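Local atomic coordinates of cell division protein FtsZ 1 (PDB entry 2VAP), a protein that binds GTP and, as a tubulin-like GTPase, probably polymerises into the contractile Z ring that marks the future site of cell division. Residues E113-A118 / A144-K149; P273-D278 / L335-V340; E298-V303 / I317-T322. One frame throughout, in Å; residues are numbered along the deposited sequence.

Contact 1: E113-A118 / A144-K149; sequences EEIKAA and AEISKK
In Ile146 the branch CG2 lies anti to the backbone N while CG1 sits beside that nitrogen (chi1 -66°), and the chain then runs out straight to CD1; this parts the two methyl ends, which reach different residues of helix 112-119. CD1 comes against the CG2 branch of Ile115, 3.9 Å from it, and the two isoleucine side chains meet at about a right angle. CG2 presses on Lys116 close to its backbone: it lies 3.7 Å from Lys116 CA and 3.8 Å from Lys116 CB. Lys116 uses only the root of its side chain here, because the extended chain carries the amine away toward the surface. There a water links the helices loosely, through weak bonds to Lys116 NZ (3.3 Å) and to Lys149 O (3.4 Å). With an alanine in place of Ile146, Ile115 and the base of Lys116 would probably both lose their partner on helix 135-149 and a gap would open between the helices. The contact sets helix 112-119 beside helix 135-149 in the GTPase domain. Ile146 also touches Ala112 and Ile119 of the facing helix, and Ile115 leans on Ile87. Toward the parallel sheet, Ala118 meets Ile85 of strand 83-86, and Ala144 and Lys148 touch Thr154 of strand 153-160.

Contact 2: P273-D278 / L335-V340; sequences PLLDVD and LVITGV
Two successive inverse gamma turns, centred on Leu275 and Asp276, shape the loop of the C-terminal domain whose Leu275 and Val277 pack, buried, against strand 331-338 and the turn after it. Weak backbone bonds from Asp276 N to Leu274 O and from Val277 N to Leu275 O hold the turns. Leu275 works as a fork. Its CD1 meets CD2 of Leu335 at 4.0 Å, and its CD2 meets CG1 of Ile337 at 3.8 Å, both pairs crossing at about a right angle; the two partners stand two residues apart on the strand. In Leu335, with CG anti to the backbone N (chi1 -179°) and chi2 at 67°, CD2 is carried to the loop. Further on, the valines cross obliquely: Val277 CG2 lies 3.9 Å from Val340 CB, the branch point, and Val277 CG1 4.0 Å from Val340 CG1. Gly339, with positive phi (74°), turns the chain after the strand and lets Val340 face back to the loop. No hydrogen bond crosses this interface. The strand is an inner one of the mixed sheet: Leu335 and Ile337 share backbone bonds with Gly252 and Met250 of strand 249-256, and Val336 with Leu286 of strand 284-291. At the loop's polar edge, Asp276 forms a salt bridge with Arg353 of strand 350-353, and Asp278 one with Arg343, just ahead of strand 344-347.

Contact 3: E298-V303 / I317-T322; sequences EEAREV and IIWGAT
Ala300 points its methyl from the helix toward the strand, where it meets Trp319 and Ala321 together. The indole is set by its first torsion: CG lies between the backbone N and the carbonyl carbon (chi1 70°), and with chi2 at -77° the six-membered ring extends toward the helix. Its leading atom, CZ3, comes to 3.7 Å from Ala300 CB. The methyl approaches the ring obliquely, and the pyrrole part is turned the other way, NE1 lying 7.5 Å from Ala300 CB. The second partner of the methyl is Ala321 CB, at 4.0 Å, which also points toward the helix. Trp319 and Ala321 are two residues apart on the strand and face the helix together, whereas a side chain at the intervening Gly320 would point away. A large ring and a small methyl thus stand next to each other, and Ala300 touches both.

The small residues matter for the spacing. The CA atoms of Ala300 and Ala321 are 6.5 Å apart, so the helix rides close to the strand at this point. The two elements belong to the beta-alpha-beta unit formed by strand 284-291, helix 297-310 and strand 316-323, and the contact packs its helix on its second strand, at the edge of the mixed sheet. Trp319 extends the packing along the helix to Leu297 and Val304, while Val303 meets Ile287 and Val289 of the first strand.

Chemically the contact is wholly apolar. Without hydrogen bonds or charge pairs across it, the fit probably depends on shape: two small methyls allow the close approach, and the six-membered ring of Trp319 brings CZ3 against Ala300 CB.

Overall arrangement
Contact 1 belongs to the GTPase domain and contacts 2 and 3 to the C-terminal domain, on opposite sides of the chain's centre: contact 1 lies about 28 Å from contact 2 and about 34 Å from contact 3, centre to centre. Contacts 2 and 3 are closer, with centres about 18 Å and nearest atoms about 7 Å apart, and they do not touch. Both reach the same mixed sheet, through strands 331-338 and 316-323, which follow each other in the chain. Contact 1 does not touch the nucleotide: the side chain of Ile115 is about 13 Å from the bound GDP and about 9 Å from that of Thr135, a GTP-binding residue; contacts 2 and 3 lie away from the annotated sites.

Contact 1: E113-A118 / A144-K149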
# COMPACT_ATOMS: atom_id res chain seq x y z
N GLU A 113 13.32 16.68 -9.99
CA GLU A 113 13.26 17.84 -9.09
C GLU A 113 11.83 18.22 -8.70
O GLU A 113 11.59 18.63 -7.56
CB GLU A 113 13.98 19.04 -9.71
CG GLU A 113 15.50 18.89 -9.82
CD GLU A 113 16.20 18.80 -8.47
OE1 GLU A 113 15.81 19.54 -7.54
OE2 GLU A 113 17.14 18.00 -8.34
N GLU A 114 10.89 18.07 -9.63
CA GLU A 114 9.48 18.33 -9.36
C GLU A 114 8.88 17.26 -8.45
O GLU A 114 8.07 17.57 -7.57
CB GLU A 114 8.67 18.44 -10.66
CG GLU A 114 8.89 19.75 -11.41
CD GLU A 114 7.88 19.97 -12.53
OE1 GLU A 114 8.31 20.28 -13.66
OE2 GLU A 114 6.66 19.82 -12.28
N ILE A 115 9.27 16.01 -8.66
CA ILE A 115 8.86 14.90 -7.80
C ILE A 115 9.40 15.11 -6.38
O ILE A 115 8.65 14.99 -5.41
CB ILE A 115 9.31 13.52 -8.37
CG1 ILE A 115 8.63 13.25 -9.72
CG2 ILE A 115 8.98 12.39 -7.38
CD1 ILE A 115 9.26 12.12 -10.53
N LYS A 116 10.68 15.45 -6.28
CA LYS A 116 11.33 15.72 -4.99
C LYS A 116 10.63 16.84 -4.22
O LYS A 116 10.40 16.71 -3.01
CB LYS A 116 12.82 16.06 -5.20
CG LYS A 116 13.62 16.20 -3.90
CD LYS A 116 15.03 16.68 -4.18
CE LYS A 116 15.77 17.00 -2.89
NZ LYS A 116 17.14 17.51 -3.15
N ALA A 117 10.30 17.92 -4.91
CA ALA A 117 9.63 19.07 -4.31
C ALA A 117 8.25 18.73 -3.74
O ALA A 117 7.85 19.29 -2.72
CB ALA A 117 9.52 20.21 -5.31
N ALA A 118 7.55 17.81 -4.39
CA ALA A 118 6.20 17.41 -3.99
C ALA A 118 6.19 16.50 -2.76
O ALA A 118 5.19 16.45 -2.03
CB ALA A 118 5.48 16.74 -5.15
N ALA A 144 10.70 6.07 -5.67
CA ALA A 144 11.24 5.37 -4.50
C ALA A 144 12.67 5.80 -4.17
O ALA A 144 12.99 6.02 -3.01
CB ALA A 144 11.17 3.86 -4.71
N GLU A 145 13.50 5.94 -5.20
CA GLU A 145 14.88 6.40 -5.03
C GLU A 145 14.93 7.83 -4.48
O GLU A 145 15.71 8.12 -3.58
CB GLU A 145 15.67 6.29 -6.34
CG GLU A 145 17.16 6.62 -6.19
CD GLU A 145 17.94 6.50 -7.49
OE1 GLU A 145 17.34 6.25 -8.55
OE2 GLU A 145 19.18 6.65 -7.43
N ILE A 146 14.09 8.70 -5.04
CA ILE A 146 13.98 10.09 -4.58
C ILE A 146 13.51 10.15 -3.12
O ILE A 146 14.04 10.94 -2.33
CB ILE A 146 13.04 10.91 -5.51
CG1 ILE A 146 13.66 11.05 -6.91
CG2 ILE A 146 12.77 12.30 -4.92
CD1 ILE A 146 12.68 11.47 -8.00
N SER A 147 12.54 9.30 -2.78
CA SER A 147 12.03 9.20 -1.42
C SER A 147 13.11 8.78 -0.42
O SER A 147 13.22 9.36 0.66
CB SER A 147 10.84 8.23 -1.36
OG SER A 147 10.40 8.05 -0.02
N LYS A 148 13.89 7.77 -0.79
CA LYS A 148 14.99 7.30 0.05
C LYS A 148 16.01 8.40 0.33
O LYS A 148 16.50 8.53 1.45
CB LYS A 148 15.68 6.08 -0.57
CG LYS A 148 14.91 4.76 -0.43
CD LYS A 148 14.71 4.34 1.03
CE LYS A 148 16.01 3.92 1.70
NZ LYS A 148 15.85 3.77 3.17
N LYS A 149 16.30 9.19 -0.70
CA LYS A 149 17.31 10.26 -0.62
C LYS A 149 16.88 11.47 0.21
O LYS A 149 17.72 12.29 0.58
CB LYS A 149 17.73 10.69 -2.03
CG LYS A 149 18.59 9.67 -2.77
CD LYS A 149 18.73 10.00 -4.25
CE LYS A 149 19.73 11.12 -4.51
NZ LYS A 149 19.87 11.42 -5.96
O HOH W 1 17.80 14.41 -2.10

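Contact 2: P273-D278 / L335-V340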
# COMPACT_ATOMS: atom_id res chain seq x y z
N PRO A 273 -6.09 -15.59 -0.48
CA PRO A 273 -5.30 -15.93 -1.67
C PRO A 273 -4.20 -14.90 -1.95
O PRO A 273 -3.19 -15.25 -2.57
CB PRO A 273 -6.34 -15.91 -2.80
CG PRO A 273 -7.64 -16.16 -2.12
CD PRO A 273 -7.53 -15.46 -0.80
N LEU A 274 -4.40 -13.67 -1.50
CA LEU A 274 -3.41 -12.60 -1.70
C LEU A 274 -2.13 -12.80 -0.90
O LEU A 274 -1.08 -12.26 -1.26
CB LEU A 274 -4.03 -11.23 -1.39
CG LEU A 274 -5.23 -10.79 -2.25
CD1 LEU A 274 -5.85 -9.52 -1.70
CD2 LEU A 274 -4.83 -10.61 -3.72
N LEU A 275 -2.21 -13.58 0.18
CA LEU A 275 -1.01 -14.01 0.91
C LEU A 275 -0.38 -15.20 0.18
O LEU A 275 -0.41 -16.33 0.67
CB LEU A 275 -1.35 -14.37 2.36
CG LEU A 275 -1.52 -13.25 3.39
CD1 LEU A 275 -1.98 -13.82 4.72
CD2 LEU A 275 -0.23 -12.44 3.57
N ASP A 276 0.20 -14.91 -0.99
CA ASP A 276 0.75 -15.93 -1.87
C ASP A 276 2.17 -16.32 -1.45
O ASP A 276 3.13 -16.18 -2.22
CB ASP A 276 0.72 -15.43 -3.33
CG ASP A 276 0.87 -16.55 -4.34
OD1 ASP A 276 1.09 -16.24 -5.53
OD2 ASP A 276 0.76 -17.74 -3.97
N VAL A 277 2.29 -16.81 -0.22
CA VAL A 277 3.56 -17.18 0.39
C VAL A 277 3.32 -18.07 1.62
O VAL A 277 2.24 -18.03 2.21
CB VAL A 277 4.40 -15.92 0.78
CG1 VAL A 277 3.73 -15.12 1.91
CG2 VAL A 277 5.84 -16.29 1.16
N ASP A 278 4.32 -18.87 1.98
CA ASP A 278 4.33 -19.57 3.25
C ASP A 278 4.55 -18.53 4.35
O ASP A 278 5.64 -17.96 4.47
CB ASP A 278 5.43 -20.64 3.27
CG ASP A 278 5.37 -21.53 4.51
OD1 ASP A 278 4.38 -21.47 5.27
OD2 ASP A 278 6.33 -22.31 4.72
N LEU A 335 -4.26 -7.49 7.02
CA LEU A 335 -3.02 -8.06 7.50
C LEU A 335 -1.92 -7.81 6.47
O LEU A 335 -2.08 -8.14 5.30
CB LEU A 335 -3.19 -9.56 7.75
CG LEU A 335 -2.01 -10.38 8.29
CD1 LEU A 335 -1.64 -9.97 9.71
CD2 LEU A 335 -2.34 -11.86 8.23
N VAL A 336 -0.82 -7.20 6.91
CA VAL A 336 0.35 -7.00 6.06
C VAL A 336 1.52 -7.74 6.68
O VAL A 336 2.03 -7.36 7.74
CB VAL A 336 0.68 -5.50 5.86
CG1 VAL A 336 1.91 -5.33 4.97
CG2 VAL A 336 -0.51 -4.75 5.27
N ILE A 337 1.94 -8.82 6.01
CA ILE A 337 2.99 -9.70 6.49
C ILE A 337 4.32 -9.33 5.84
O ILE A 337 4.42 -9.27 4.61
CB ILE A 337 2.63 -11.18 6.19
CG1 ILE A 337 1.36 -11.61 6.95
CG2 ILE A 337 3.79 -12.12 6.48
CD1 ILE A 337 1.50 -11.68 8.46
N THR A 338 5.35 -9.08 6.66
CA THR A 338 6.64 -8.60 6.16
C THR A 338 7.77 -9.62 6.31
O THR A 338 7.67 -10.57 7.09
CB THR A 338 7.06 -7.27 6.84
OG1 THR A 338 7.27 -7.49 8.24
CG2 THR A 338 5.99 -6.19 6.65
N GLY A 339 8.85 -9.40 5.56
CA GLY A 339 10.05 -10.23 5.64
C GLY A 339 9.91 -11.60 5.00
O GLY A 339 10.55 -12.56 5.44
N VAL A 340 9.09 -11.70 3.95
CA VAL A 340 8.82 -12.99 3.30
C VAL A 340 9.71 -13.27 2.08
O VAL A 340 9.48 -14.24 1.36
CB VAL A 340 7.32 -13.16 2.92
CG1 VAL A 340 6.45 -13.18 4.16
CG2 VAL A 340 6.86 -12.07 1.94

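Contact 3: E298-V303 / I317-T322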
# COMPACT_ATOMS: atom_id res chain seq x y z
N GLU A 298 -11.70 -6.19 22.91
CA GLU A 298 -11.69 -7.65 23.02
C GLU A 298 -11.68 -8.32 21.64
O GLU A 298 -10.97 -9.31 21.43
CB GLU A 298 -12.88 -8.15 23.84
CG GLU A 298 -12.78 -7.90 25.35
CD GLU A 298 -13.06 -6.45 25.75
OE1 GLU A 298 -13.79 -5.75 25.01
OE2 GLU A 298 -12.55 -6.02 26.80
N GLU A 299 -12.47 -7.78 20.72
CA GLU A 299 -12.51 -8.25 19.33
C GLU A 299 -11.16 -8.05 18.64
O GLU A 299 -10.65 -8.96 17.99
CB GLU A 299 -13.61 -7.54 18.55
CG GLU A 299 -15.01 -8.07 18.82
CD GLU A 299 -16.07 -7.38 17.98
OE1 GLU A 299 -16.75 -8.08 17.20
OE2 GLU A 299 -16.22 -6.15 18.09
N ALA A 300 -10.59 -6.85 18.80
CA ALA A 300 -9.29 -6.52 18.23
C ALA A 300 -8.18 -7.42 18.79
O ALA A 300 -7.35 -7.92 18.04
CB ALA A 300 -8.96 -5.06 18.47
N ARG A 301 -8.20 -7.64 20.11
CA ARG A 301 -7.25 -8.52 20.78
C ARG A 301 -7.33 -9.96 20.28
O ARG A 301 -6.30 -10.62 20.14
CB ARG A 301 -7.45 -8.48 22.30
CG ARG A 301 -6.88 -7.24 22.98
CD ARG A 301 -7.25 -7.19 24.46
NE ARG A 301 -6.61 -8.25 25.23
CZ ARG A 301 -6.78 -8.45 26.54
NH1 ARG A 301 -7.58 -7.65 27.24
NH2 ARG A 301 -6.16 -9.44 27.14
N GLU A 302 -8.54 -10.42 20.00
CA GLU A 302 -8.77 -11.76 19.45
C GLU A 302 -8.10 -11.93 18.09
O GLU A 302 -7.49 -12.96 17.81
CB GLU A 302 -10.28 -12.05 19.35
CG GLU A 302 -10.62 -13.50 18.99
CD GLU A 302 -12.11 -13.78 18.97
OE1 GLU A 302 -12.91 -12.85 18.70
OE2 GLU A 302 -12.50 -14.94 19.23
N VAL A 303 -8.21 -10.90 17.25
CA VAL A 303 -7.58 -10.87 15.93
C VAL A 303 -6.05 -10.98 16.05
O VAL A 303 -5.43 -11.82 15.39
CB VAL A 303 -7.98 -9.60 15.12
CG1 VAL A 303 -7.17 -9.48 13.83
CG2 VAL A 303 -9.47 -9.60 14.82
N ILE A 317 5.02 -7.81 15.80
CA ILE A 317 3.66 -7.51 15.36
C ILE A 317 3.18 -6.16 15.91
O ILE A 317 3.22 -5.93 17.12
CB ILE A 317 2.67 -8.64 15.75
CG1 ILE A 317 3.06 -9.95 15.06
CG2 ILE A 317 1.23 -8.26 15.41
CD1 ILE A 317 2.51 -11.20 15.71
N ILE A 318 2.75 -5.29 15.01
CA ILE A 318 2.19 -3.99 15.37
C ILE A 318 0.74 -3.92 14.90
O ILE A 318 0.42 -4.32 13.78
CB ILE A 318 3.03 -2.82 14.75
CG1 ILE A 318 4.44 -2.77 15.37
CG2 ILE A 318 2.31 -1.48 14.91
CD1 ILE A 318 4.50 -2.59 16.89
N TRP A 319 -0.14 -3.43 15.77
CA TRP A 319 -1.58 -3.47 15.51
C TRP A 319 -2.32 -2.20 15.90
O TRP A 319 -1.89 -1.46 16.78
CB TRP A 319 -2.21 -4.68 16.22
CG TRP A 319 -2.25 -4.53 17.71
CD1 TRP A 319 -1.21 -4.70 18.58
CD2 TRP A 319 -3.39 -4.20 18.51
NE1 TRP A 319 -1.64 -4.48 19.87
CE2 TRP A 319 -2.97 -4.18 19.85
CE3 TRP A 319 -4.74 -3.92 18.21
CZ2 TRP A 319 -3.84 -3.88 20.91
CZ3 TRP A 319 -5.60 -3.63 19.26
CH2 TRP A 319 -5.15 -3.62 20.59
N GLY A 320 -3.44 -1.96 15.23
CA GLY A 320 -4.34 -0.86 15.56
C GLY A 320 -5.78 -1.24 15.30
O GLY A 320 -6.06 -2.25 14.66
N ALA A 321 -6.70 -0.43 15.82
CA ALA A 321 -8.13 -0.65 15.63
C ALA A 321 -8.86 0.67 15.45
O ALA A 321 -8.69 1.59 16.25
CB ALA A 321 -8.71 -1.43 16.80
N THR A 322 -9.65 0.77 14.38
CA THR A 322 -10.40 1.99 14.07
C THR A 322 -11.85 1.68 13.71
O THR A 322 -12.18 0.56 13.32
CB THR A 322 -9.77 2.77 12.89
OG1 THR A 322 -9.82 1.98 11.69
CG2 THR A 322 -8.32 3.17 13.19